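Local coordinates for putative exported protein (Bacteroides fragilis, PDB 3FZX) that is of unknown function but is a putative exported, calcium-binding protein with a YmcC-like barrel of the LolA/LolB clan that may bind lipid, at residues A91-D104 and G127-A141. Numbering follows the deposited sequence. Where two conformers were deposited one is given.
Sequences ALNMMNADVYMMGD and GTLRLYQKGNKNNRA
The side-chain amide of N139 ties the chain at M94, in the region of helix 89-94, to the barrel wall: its ND2 donates to M94 O at 3.0 Å, nearly straight and in the plane of both groups. N139 ND2 gives its other hydrogen to Q133 OE1 (2.8 Å), which fixes the rotation of the N139 amide. Q133 OE1 also takes a weak bond from N96 ND2, the two amide planes standing almost perpendicular. Bent at chi2 and chi3 (both 77°), the selenomethionine M94 folds its CE back over segment 127-141, 3.9 Å from L131 CB and 3.6 Å from R140 CA. L131 CD2 meets the CE atoms of M95 and M101, and the M101 and L131 side chains run side by side. On the other sheet face, Y100 O lies over one face of the Y132 ring, offset toward its rim, while Y132 OH is hydrogen-bonded to E49 of the second subunit. Backbone bonds pair Y100 with Y132 and M102 with R130 in antiparallel register; beyond them D104 OD2 accepts from T128 N (3.0 Å). Strand 127-133 thus sits between strands 99-107 and 136-158 in the closed antiparallel barrel, with M95 and the short helix packed against F56 of strand 47-58.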
ATOM      1  N   ALA A  91     -10.413  15.387   5.607  1.00 40.04           N
ATOM      2  CA  ALA A  91      -9.535  14.445   6.274  1.00 38.31           C
ATOM      3  C   ALA A  91      -9.011  15.019   7.587  1.00 39.39           C
ATOM      4  O   ALA A  91      -9.150  14.407   8.663  1.00 40.32           O
ATOM      5  CB  ALA A  91      -8.399  14.084   5.354  1.00 35.12           C
ATOM      6  N   LEU A  92      -8.431  16.217   7.501  1.00 38.78           N
ATOM      7  CA  LEU A  92      -7.832  16.859   8.663  1.00 39.74           C
ATOM      8  C   LEU A  92      -8.841  16.982   9.791  1.00 39.15           C
ATOM      9  O   LEU A  92      -8.538  16.666  10.940  1.00 40.35           O
ATOM     10  CB  LEU A  92      -7.277  18.245   8.294  1.00 38.76           C
ATOM     11  CG  LEU A  92      -6.079  18.202   7.350  1.00 40.19           C
ATOM     12  CD1 LEU A  92      -5.752  19.612   6.812  1.00 37.52           C
ATOM     13  CD2 LEU A  92      -4.902  17.524   8.107  1.00 30.00           C
ATOM     14  N   ASN A  93     -10.046  17.402   9.430  1.00 40.20           N
ATOM     15  CA  ASN A  93     -11.116  17.646  10.391  1.00 39.83           C
ATOM     16  C   ASN A  93     -11.748  16.414  11.020  1.00 39.05           C
ATOM     17  O   ASN A  93     -12.458  16.554  11.989  1.00 39.28           O
ATOM     18  CB  ASN A  93     -12.200  18.533   9.760  1.00 40.66           C
ATOM     19  CG  ASN A  93     -11.710  19.971   9.513  1.00 43.01           C
ATOM     20  OD1 ASN A  93     -10.626  20.333   9.934  1.00 55.53           O
ATOM     21  ND2 ASN A  93     -12.508  20.777   8.832  1.00 40.28           N
HETATM   22  N   MSE A  94     -11.505  15.216  10.508  1.00 39.27           N
HETATM   23  CA  MSE A  94     -12.082  14.036  11.148  1.00 36.99           C
HETATM   24  C   MSE A  94     -11.052  13.233  11.931  1.00 36.31           C
HETATM   25  O   MSE A  94     -11.411  12.244  12.576  1.00 36.10           O
HETATM   26  CB  MSE A  94     -12.900  13.185  10.164  1.00 36.27           C
HETATM   27  CG  MSE A  94     -12.256  12.794   8.849  1.00 42.83           C
HETATM   28 SE   MSE A  94     -10.992  11.342   9.037  0.75 47.12          SE
HETATM   29  CE  MSE A  94     -12.249   9.773   9.182  1.00 34.69           C
HETATM   30  N   MSE A  95      -9.790  13.676  11.927  1.00 37.00           N
HETATM   31  CA  MSE A  95      -8.706  12.899  12.548  1.00 36.78           C
HETATM   32  C   MSE A  95      -8.631  13.013  14.057  1.00 37.75           C
HETATM   33  O   MSE A  95      -8.820  14.083  14.624  1.00 35.87           O
HETATM   34  CB  MSE A  95      -7.346  13.319  12.019  1.00 39.10           C
HETATM   35  CG  MSE A  95      -6.863  12.624  10.745  1.00 42.12           C
HETATM   36 SE   MSE A  95      -5.338  13.707  10.109  0.75 50.43          SE
HETATM   37  CE  MSE A  95      -5.408  13.004   8.274  1.00 55.91           C
ATOM     38  N   ASN A  96      -8.331  11.883  14.680  1.00 36.65           N
ATOM     39  CA  ASN A  96      -7.953  11.817  16.079  1.00 36.81           C
ATOM     40  C   ASN A  96      -7.038  10.585  16.246  1.00 37.23           C
ATOM     41  O   ASN A  96      -6.743   9.868  15.268  1.00 36.96           O
ATOM     42  CB  ASN A  96      -9.180  11.823  17.006  1.00 35.95           C
ATOM     43  CG  ASN A  96     -10.181  10.728  16.674  1.00 41.28           C
ATOM     44  OD1 ASN A  96      -9.821   9.554  16.550  1.00 39.94           O
ATOM     45  ND2 ASN A  96     -11.455  11.109  16.539  1.00 31.81           N
ATOM     46  N   ALA A  97      -6.554  10.368  17.461  1.00 37.35           N
ATOM     47  CA  ALA A  97      -5.624   9.278  17.746  1.00 35.37           C
ATOM     48  C   ALA A  97      -6.141   7.894  17.352  1.00 37.59           C
ATOM     49  O   ALA A  97      -5.343   7.009  17.103  1.00 39.64           O
ATOM     50  CB  ALA A  97      -5.251   9.291  19.219  1.00 35.53           C
ATOM     51  N   ASP A  98      -7.461   7.688  17.317  1.00 36.89           N
ATOM     52  CA  ASP A  98      -8.025   6.398  16.931  1.00 36.33           C
ATOM     53  C   ASP A  98      -8.335   6.269  15.429  1.00 35.44           C
ATOM     54  O   ASP A  98      -8.913   5.261  15.014  1.00 32.37           O
ATOM     55  CB  ASP A  98      -9.283   6.088  17.769  1.00 37.83           C
ATOM     56  CG  ASP A  98      -8.965   5.839  19.252  1.00 40.70           C
ATOM     57  OD1 ASP A  98      -7.786   5.851  19.660  1.00 50.68           O
ATOM     58  OD2 ASP A  98      -9.911   5.636  20.028  1.00 50.06           O
ATOM     59  N   VAL A  99      -7.970   7.272  14.624  1.00 34.15           N
ATOM     60  CA  VAL A  99      -8.182   7.198  13.184  1.00 34.21           C
ATOM     61  C   VAL A  99      -6.979   6.550  12.519  1.00 36.73           C
ATOM     62  O   VAL A  99      -5.844   6.869  12.813  1.00 37.67           O
ATOM     63  CB  VAL A  99      -8.458   8.589  12.543  1.00 34.96           C
ATOM     64  CG1 VAL A  99      -8.255   8.547  11.037  1.00 31.96           C
ATOM     65  CG2 VAL A  99      -9.878   9.055  12.879  1.00 32.53           C
ATOM     66  N   TYR A 100      -7.250   5.633  11.614  1.00 39.29           N
ATOM     67  CA  TYR A 100      -6.238   4.954  10.834  1.00 40.09           C
ATOM     68  C   TYR A 100      -6.561   5.166   9.393  1.00 38.66           C
ATOM     69  O   TYR A 100      -7.671   5.536   9.040  1.00 39.13           O
ATOM     70  CB  TYR A 100      -6.248   3.455  11.157  1.00 42.14           C
ATOM     71  CG  TYR A 100      -5.811   3.255  12.579  1.00 47.51           C
ATOM     72  CD1 TYR A 100      -4.447   3.257  12.919  1.00 54.11           C
ATOM     73  CD2 TYR A 100      -6.741   3.158  13.602  1.00 47.23           C
ATOM     74  CE1 TYR A 100      -4.024   3.114  14.239  1.00 51.73           C
ATOM     75  CE2 TYR A 100      -6.322   3.007  14.936  1.00 55.04           C
ATOM     76  CZ  TYR A 100      -4.971   2.991  15.237  1.00 49.30           C
ATOM     77  OH  TYR A 100      -4.570   2.857  16.533  1.00 57.53           O
HETATM   78  N   MSE A 101      -5.578   4.928   8.555  1.00 39.51           N
HETATM   79  CA  MSE A 101      -5.737   5.146   7.138  1.00 42.40           C
HETATM   80  C   MSE A 101      -4.950   4.116   6.336  1.00 44.27           C
HETATM   81  O   MSE A 101      -3.961   3.573   6.814  1.00 44.53           O
HETATM   82  CB  MSE A 101      -5.358   6.571   6.783  1.00 41.03           C
HETATM   83  CG  MSE A 101      -4.008   6.970   7.232  1.00 42.76           C
HETATM   84 SE   MSE A 101      -3.727   8.869   6.923  0.75 54.87          SE
HETATM   85  CE  MSE A 101      -4.237   9.601   8.681  1.00 49.62           C
HETATM   86  N   MSE A 102      -5.476   3.795   5.158  1.00 43.08           N
HETATM   87  CA  MSE A 102      -4.849   2.851   4.244  0.70 43.62           C
HETATM   88  C   MSE A 102      -5.086   3.374   2.829  1.00 42.10           C
HETATM   89  O   MSE A 102      -6.185   3.817   2.501  1.00 39.96           O
HETATM   90  CB  MSE A 102      -5.466   1.460   4.373  0.70 44.05           C
HETATM   91  CG  MSE A 102      -5.390   0.808   5.761  0.70 56.78           C
HETATM   92 SE   MSE A 102      -3.767  -0.224   6.141  0.52 75.88          SE
HETATM   93  CE  MSE A 102      -2.413   1.198   6.235  0.70 70.05           C
ATOM     94  N   GLY A 103      -4.055   3.308   2.004  1.00 40.97           N
ATOM     95  CA  GLY A 103      -4.139   3.703   0.624  1.00 41.29           C
ATOM     96  C   GLY A 103      -3.166   2.921  -0.217  1.00 41.19           C
ATOM     97  O   GLY A 103      -2.355   2.176   0.291  1.00 40.91           O
ATOM     98  N   ASP A 104      -3.258   3.104  -1.522  1.00 42.79           N
ATOM     99  CA  ASP A 104      -2.268   2.586  -2.449  1.00 44.09           C
ATOM    100  C   ASP A 104      -0.954   3.319  -2.269  1.00 43.92           C
ATOM    101  O   ASP A 104      -0.922   4.435  -1.725  1.00 43.36           O
ATOM    102  CB  ASP A 104      -2.726   2.855  -3.882  1.00 45.84           C
ATOM    103  CG  ASP A 104      -4.039   2.185  -4.193  1.00 48.77           C
ATOM    104  OD1 ASP A 104      -3.981   0.961  -4.485  1.00 49.81           O
ATOM    105  OD2 ASP A 104      -5.099   2.875  -4.088  1.00 45.64           O
ATOM    106  N   GLY A 127      -5.377   6.467  -7.244  1.00 34.71           N
ATOM    107  CA  GLY A 127      -5.252   5.870  -5.927  1.00 35.77           C
ATOM    108  C   GLY A 127      -6.389   6.263  -5.034  1.00 37.33           C
ATOM    109  O   GLY A 127      -6.996   7.312  -5.249  1.00 38.48           O
ATOM    110  N   THR A 128      -6.669   5.408  -4.043  1.00 35.28           N
ATOM    111  CA  THR A 128      -7.748   5.640  -3.087  1.00 35.96           C
ATOM    112  C   THR A 128      -7.228   5.513  -1.653  1.00 36.17           C
ATOM    113  O   THR A 128      -6.575   4.533  -1.294  1.00 35.27           O
ATOM    114  CB  THR A 128      -8.904   4.676  -3.328  1.00 36.62           C
ATOM    115  OG1 THR A 128      -9.355   4.866  -4.666  1.00 40.38           O
ATOM    116  CG2 THR A 128     -10.058   4.918  -2.354  1.00 33.02           C
ATOM    117  N   LEU A 129      -7.482   6.550  -0.869  1.00 34.28           N
ATOM    118  CA  LEU A 129      -7.155   6.577   0.543  1.00 36.61           C
ATOM    119  C   LEU A 129      -8.456   6.491   1.321  1.00 36.58           C
ATOM    120  O   LEU A 129      -9.391   7.240   1.044  1.00 37.62           O
ATOM    121  CB  LEU A 129      -6.422   7.883   0.892  1.00 36.01           C
ATOM    122  CG  LEU A 129      -5.997   8.079   2.339  1.00 34.98           C
ATOM    123  CD1 LEU A 129      -4.915   7.090   2.780  1.00 31.71           C
ATOM    124  CD2 LEU A 129      -5.566   9.527   2.507  1.00 33.33           C
ATOM    125  N   ARG A 130      -8.509   5.582   2.294  1.00 36.29           N
ATOM    126  CA  ARG A 130      -9.653   5.460   3.195  1.00 35.82           C
ATOM    127  C   ARG A 130      -9.193   5.712   4.629  1.00 39.04           C
ATOM    128  O   ARG A 130      -8.153   5.199   5.043  1.00 39.99           O
ATOM    129  CB  ARG A 130     -10.299   4.077   3.048  1.00 33.89           C
ATOM    130  CG  ARG A 130     -11.071   3.944   1.692  1.00 31.04           C
ATOM    131  CD  ARG A 130     -11.457   2.548   1.412  1.00 29.34           C
ATOM    132  NE  ARG A 130     -12.381   2.434   0.286  1.00 27.32           N
ATOM    133  CZ  ARG A 130     -12.864   1.298  -0.200  1.00 27.56           C
ATOM    134  NH1 ARG A 130     -12.491   0.123   0.301  1.00 28.73           N
ATOM    135  NH2 ARG A 130     -13.728   1.331  -1.209  1.00 29.62           N
ATOM    136  N   LEU A 131      -9.962   6.518   5.370  1.00 37.66           N
ATOM    137  CA  LEU A 131      -9.685   6.795   6.774  1.00 35.88           C
ATOM    138  C   LEU A 131     -10.869   6.314   7.604  1.00 34.51           C
ATOM    139  O   LEU A 131     -12.015   6.342   7.162  1.00 37.15           O
ATOM    140  CB  LEU A 131      -9.427   8.289   7.012  1.00 35.65           C
ATOM    141  CG  LEU A 131      -8.344   8.915   6.126  1.00 38.57           C
ATOM    142  CD1 LEU A 131      -8.912   9.431   4.820  1.00 29.80           C
ATOM    143  CD2 LEU A 131      -7.620  10.030   6.857  1.00 27.72           C
ATOM    144  N   TYR A 132     -10.592   5.824   8.797  1.00 32.71           N
ATOM    145  CA  TYR A 132     -11.663   5.329   9.669  1.00 34.66           C
ATOM    146  C   TYR A 132     -11.214   5.351  11.098  1.00 34.59           C
ATOM    147  O   TYR A 132     -10.059   5.099  11.378  1.00 34.36           O
ATOM    148  CB  TYR A 132     -12.073   3.895   9.325  1.00 36.17           C
ATOM    149  CG  TYR A 132     -11.027   3.112   8.591  1.00 38.50           C
ATOM    150  CD1 TYR A 132     -10.029   2.385   9.255  1.00 38.38           C
ATOM    151  CD2 TYR A 132     -11.049   3.098   7.196  1.00 45.50           C
ATOM    152  CE1 TYR A 132      -9.073   1.688   8.516  1.00 40.01           C
ATOM    153  CE2 TYR A 132     -10.122   2.422   6.459  1.00 48.01           C
ATOM    154  CZ  TYR A 132      -9.141   1.726   7.095  1.00 46.71           C
ATOM    155  OH  TYR A 132      -8.288   1.099   6.240  1.00 45.21           O
ATOM    156  N   GLN A 133     -12.142   5.658  11.992  1.00 36.54           N
ATOM    157  CA  GLN A 133     -11.895   5.613  13.426  1.00 37.99           C
ATOM    158  C   GLN A 133     -12.258   4.242  14.006  1.00 37.67           C
ATOM    159  O   GLN A 133     -13.398   3.794  13.898  1.00 37.01           O
ATOM    160  CB  GLN A 133     -12.717   6.683  14.148  1.00 38.46           C
ATOM    161  CG  GLN A 133     -12.388   6.791  15.639  1.00 36.53           C
ATOM    162  CD  GLN A 133     -13.116   7.933  16.311  1.00 41.27           C
ATOM    163  OE1 GLN A 133     -13.588   8.865  15.651  1.00 35.82           O
ATOM    164  NE2 GLN A 133     -13.219   7.867  17.636  1.00 31.30           N
ATOM    165  N   LYS A 134     -11.280   3.616  14.652  1.00 39.85           N
ATOM    166  CA  LYS A 134     -11.478   2.379  15.383  1.00 42.17           C
ATOM    167  C   LYS A 134     -12.355   2.707  16.588  1.00 41.67           C
ATOM    168  O   LYS A 134     -12.047   3.628  17.333  1.00 41.32           O
ATOM    169  CB  LYS A 134     -10.131   1.807  15.850  1.00 43.69           C
ATOM    170  CG  LYS A 134     -10.227   0.358  16.310  1.00 53.03           C
ATOM    171  CD  LYS A 134      -9.025  -0.079  17.136  1.00 60.69           C
ATOM    172  CE  LYS A 134      -9.234  -1.498  17.678  1.00 64.16           C
ATOM    173  NZ  LYS A 134      -8.397  -1.735  18.888  1.00 68.87           N
ATOM    174  N   GLY A 135     -13.448   1.970  16.750  1.00 41.11           N
ATOM    175  CA  GLY A 135     -14.416   2.221  17.819  1.00 41.98           C
ATOM    176  C   GLY A 135     -15.544   3.186  17.463  1.00 42.47           C
ATOM    177  O   GLY A 135     -16.442   3.414  18.277  1.00 43.92           O
ATOM    178  N   ASN A 136     -15.517   3.747  16.251  1.00 43.08           N
ATOM    179  CA  ASN A 136     -16.528   4.722  15.819  1.00 41.89           C
ATOM    180  C   ASN A 136     -16.602   4.774  14.288  1.00 39.45           C
ATOM    181  O   ASN A 136     -16.219   5.769  13.650  1.00 37.20           O
ATOM    182  CB  ASN A 136     -16.196   6.085  16.420  1.00 43.10           C
ATOM    183  CG  ASN A 136     -17.146   7.175  15.980  1.00 44.71           C
ATOM    184  OD1 ASN A 136     -18.259   6.916  15.537  1.00 36.90           O
ATOM    185  ND2 ASN A 136     -16.686   8.412  16.078  1.00 54.90           N
ATOM    186  N   LYS A 137     -17.125   3.679  13.736  1.00 37.37           N
ATOM    187  CA  LYS A 137     -17.241   3.449  12.286  1.00 37.45           C
ATOM    188  C   LYS A 137     -17.888   4.579  11.505  1.00 36.30           C
ATOM    189  O   LYS A 137     -17.573   4.769  10.340  1.00 36.74           O
ATOM    190  CB  LYS A 137     -18.054   2.194  12.015  1.00 38.45           C
ATOM    191  CG  LYS A 137     -17.399   0.902  12.447  1.00 45.07           C
ATOM    192  CD  LYS A 137     -18.429  -0.207  12.520  1.00 48.33           C
ATOM    193  CE  LYS A 137     -18.843  -0.702  11.143  1.00 52.21           C
ATOM    194  NZ  LYS A 137     -18.182  -1.988  10.836  1.00 52.28           N
ATOM    195  N   ASN A 138     -18.811   5.308  12.122  1.00 36.12           N
ATOM    196  CA  ASN A 138     -19.475   6.417  11.448  1.00 34.83           C
ATOM    197  C   ASN A 138     -18.503   7.492  11.074  1.00 33.82           C
ATOM    198  O   ASN A 138     -18.764   8.232  10.140  1.00 30.76           O
ATOM    199  CB  ASN A 138     -20.560   7.055  12.322  1.00 37.55           C
ATOM    200  CG  ASN A 138     -21.797   6.207  12.429  1.00 43.68           C
ATOM    201  OD1 ASN A 138     -21.996   5.266  11.659  1.00 58.66           O
ATOM    202  ND2 ASN A 138     -22.658   6.553  13.371  1.00 58.32           N
ATOM    203  N   ASN A 139     -17.409   7.610  11.822  1.00 33.30           N
ATOM    204  CA  ASN A 139     -16.376   8.561  11.468  1.00 33.80           C
ATOM    205  C   ASN A 139     -15.386   7.900  10.507  1.00 34.34           C
ATOM    206  O   ASN A 139     -14.348   7.409  10.920  1.00 32.81           O
ATOM    207  CB  ASN A 139     -15.664   9.114  12.707  1.00 31.75           C
ATOM    208  CG  ASN A 139     -14.601  10.108  12.357  1.00 31.31           C
ATOM    209  OD1 ASN A 139     -14.677  10.754  11.319  1.00 34.48           O
ATOM    210  ND2 ASN A 139     -13.570  10.211  13.199  1.00 32.26           N
ATOM    211  N   ARG A 140     -15.739   7.890   9.227  1.00 34.79           N
ATOM    212  CA  ARG A 140     -14.844   7.420   8.177  1.00 34.48           C
ATOM    213  C   ARG A 140     -14.940   8.272   6.914  1.00 35.17           C
ATOM    214  O   ARG A 140     -15.885   9.043   6.743  1.00 37.51           O
ATOM    215  CB  ARG A 140     -15.148   5.969   7.841  1.00 32.43           C
ATOM    216  CG  ARG A 140     -16.493   5.698   7.275  1.00 31.64           C
ATOM    217  CD  ARG A 140     -16.702   4.205   7.182  1.00 27.88           C
ATOM    218  NE  ARG A 140     -17.906   3.869   6.428  1.00 29.95           N
ATOM    219  CZ  ARG A 140     -19.157   3.985   6.891  1.00 30.61           C
ATOM    220  NH1 ARG A 140     -19.425   4.471   8.099  1.00 30.72           N
ATOM    221  NH2 ARG A 140     -20.155   3.646   6.121  1.00 29.34           N
ATOM    222  N   ALA A 141     -13.980   8.088   6.014  1.00 34.73           N
ATOM    223  CA  ALA A 141     -13.918   8.867   4.792  1.00 33.65           C
ATOM    224  C   ALA A 141     -13.168   8.096   3.718  1.00 33.24           C
ATOM    225  O   ALA A 141     -12.343   7.249   4.035  1.00 33.90           O
ATOM    226  CB  ALA A 141     -13.200  10.198   5.082  1.00 29.66           C
TER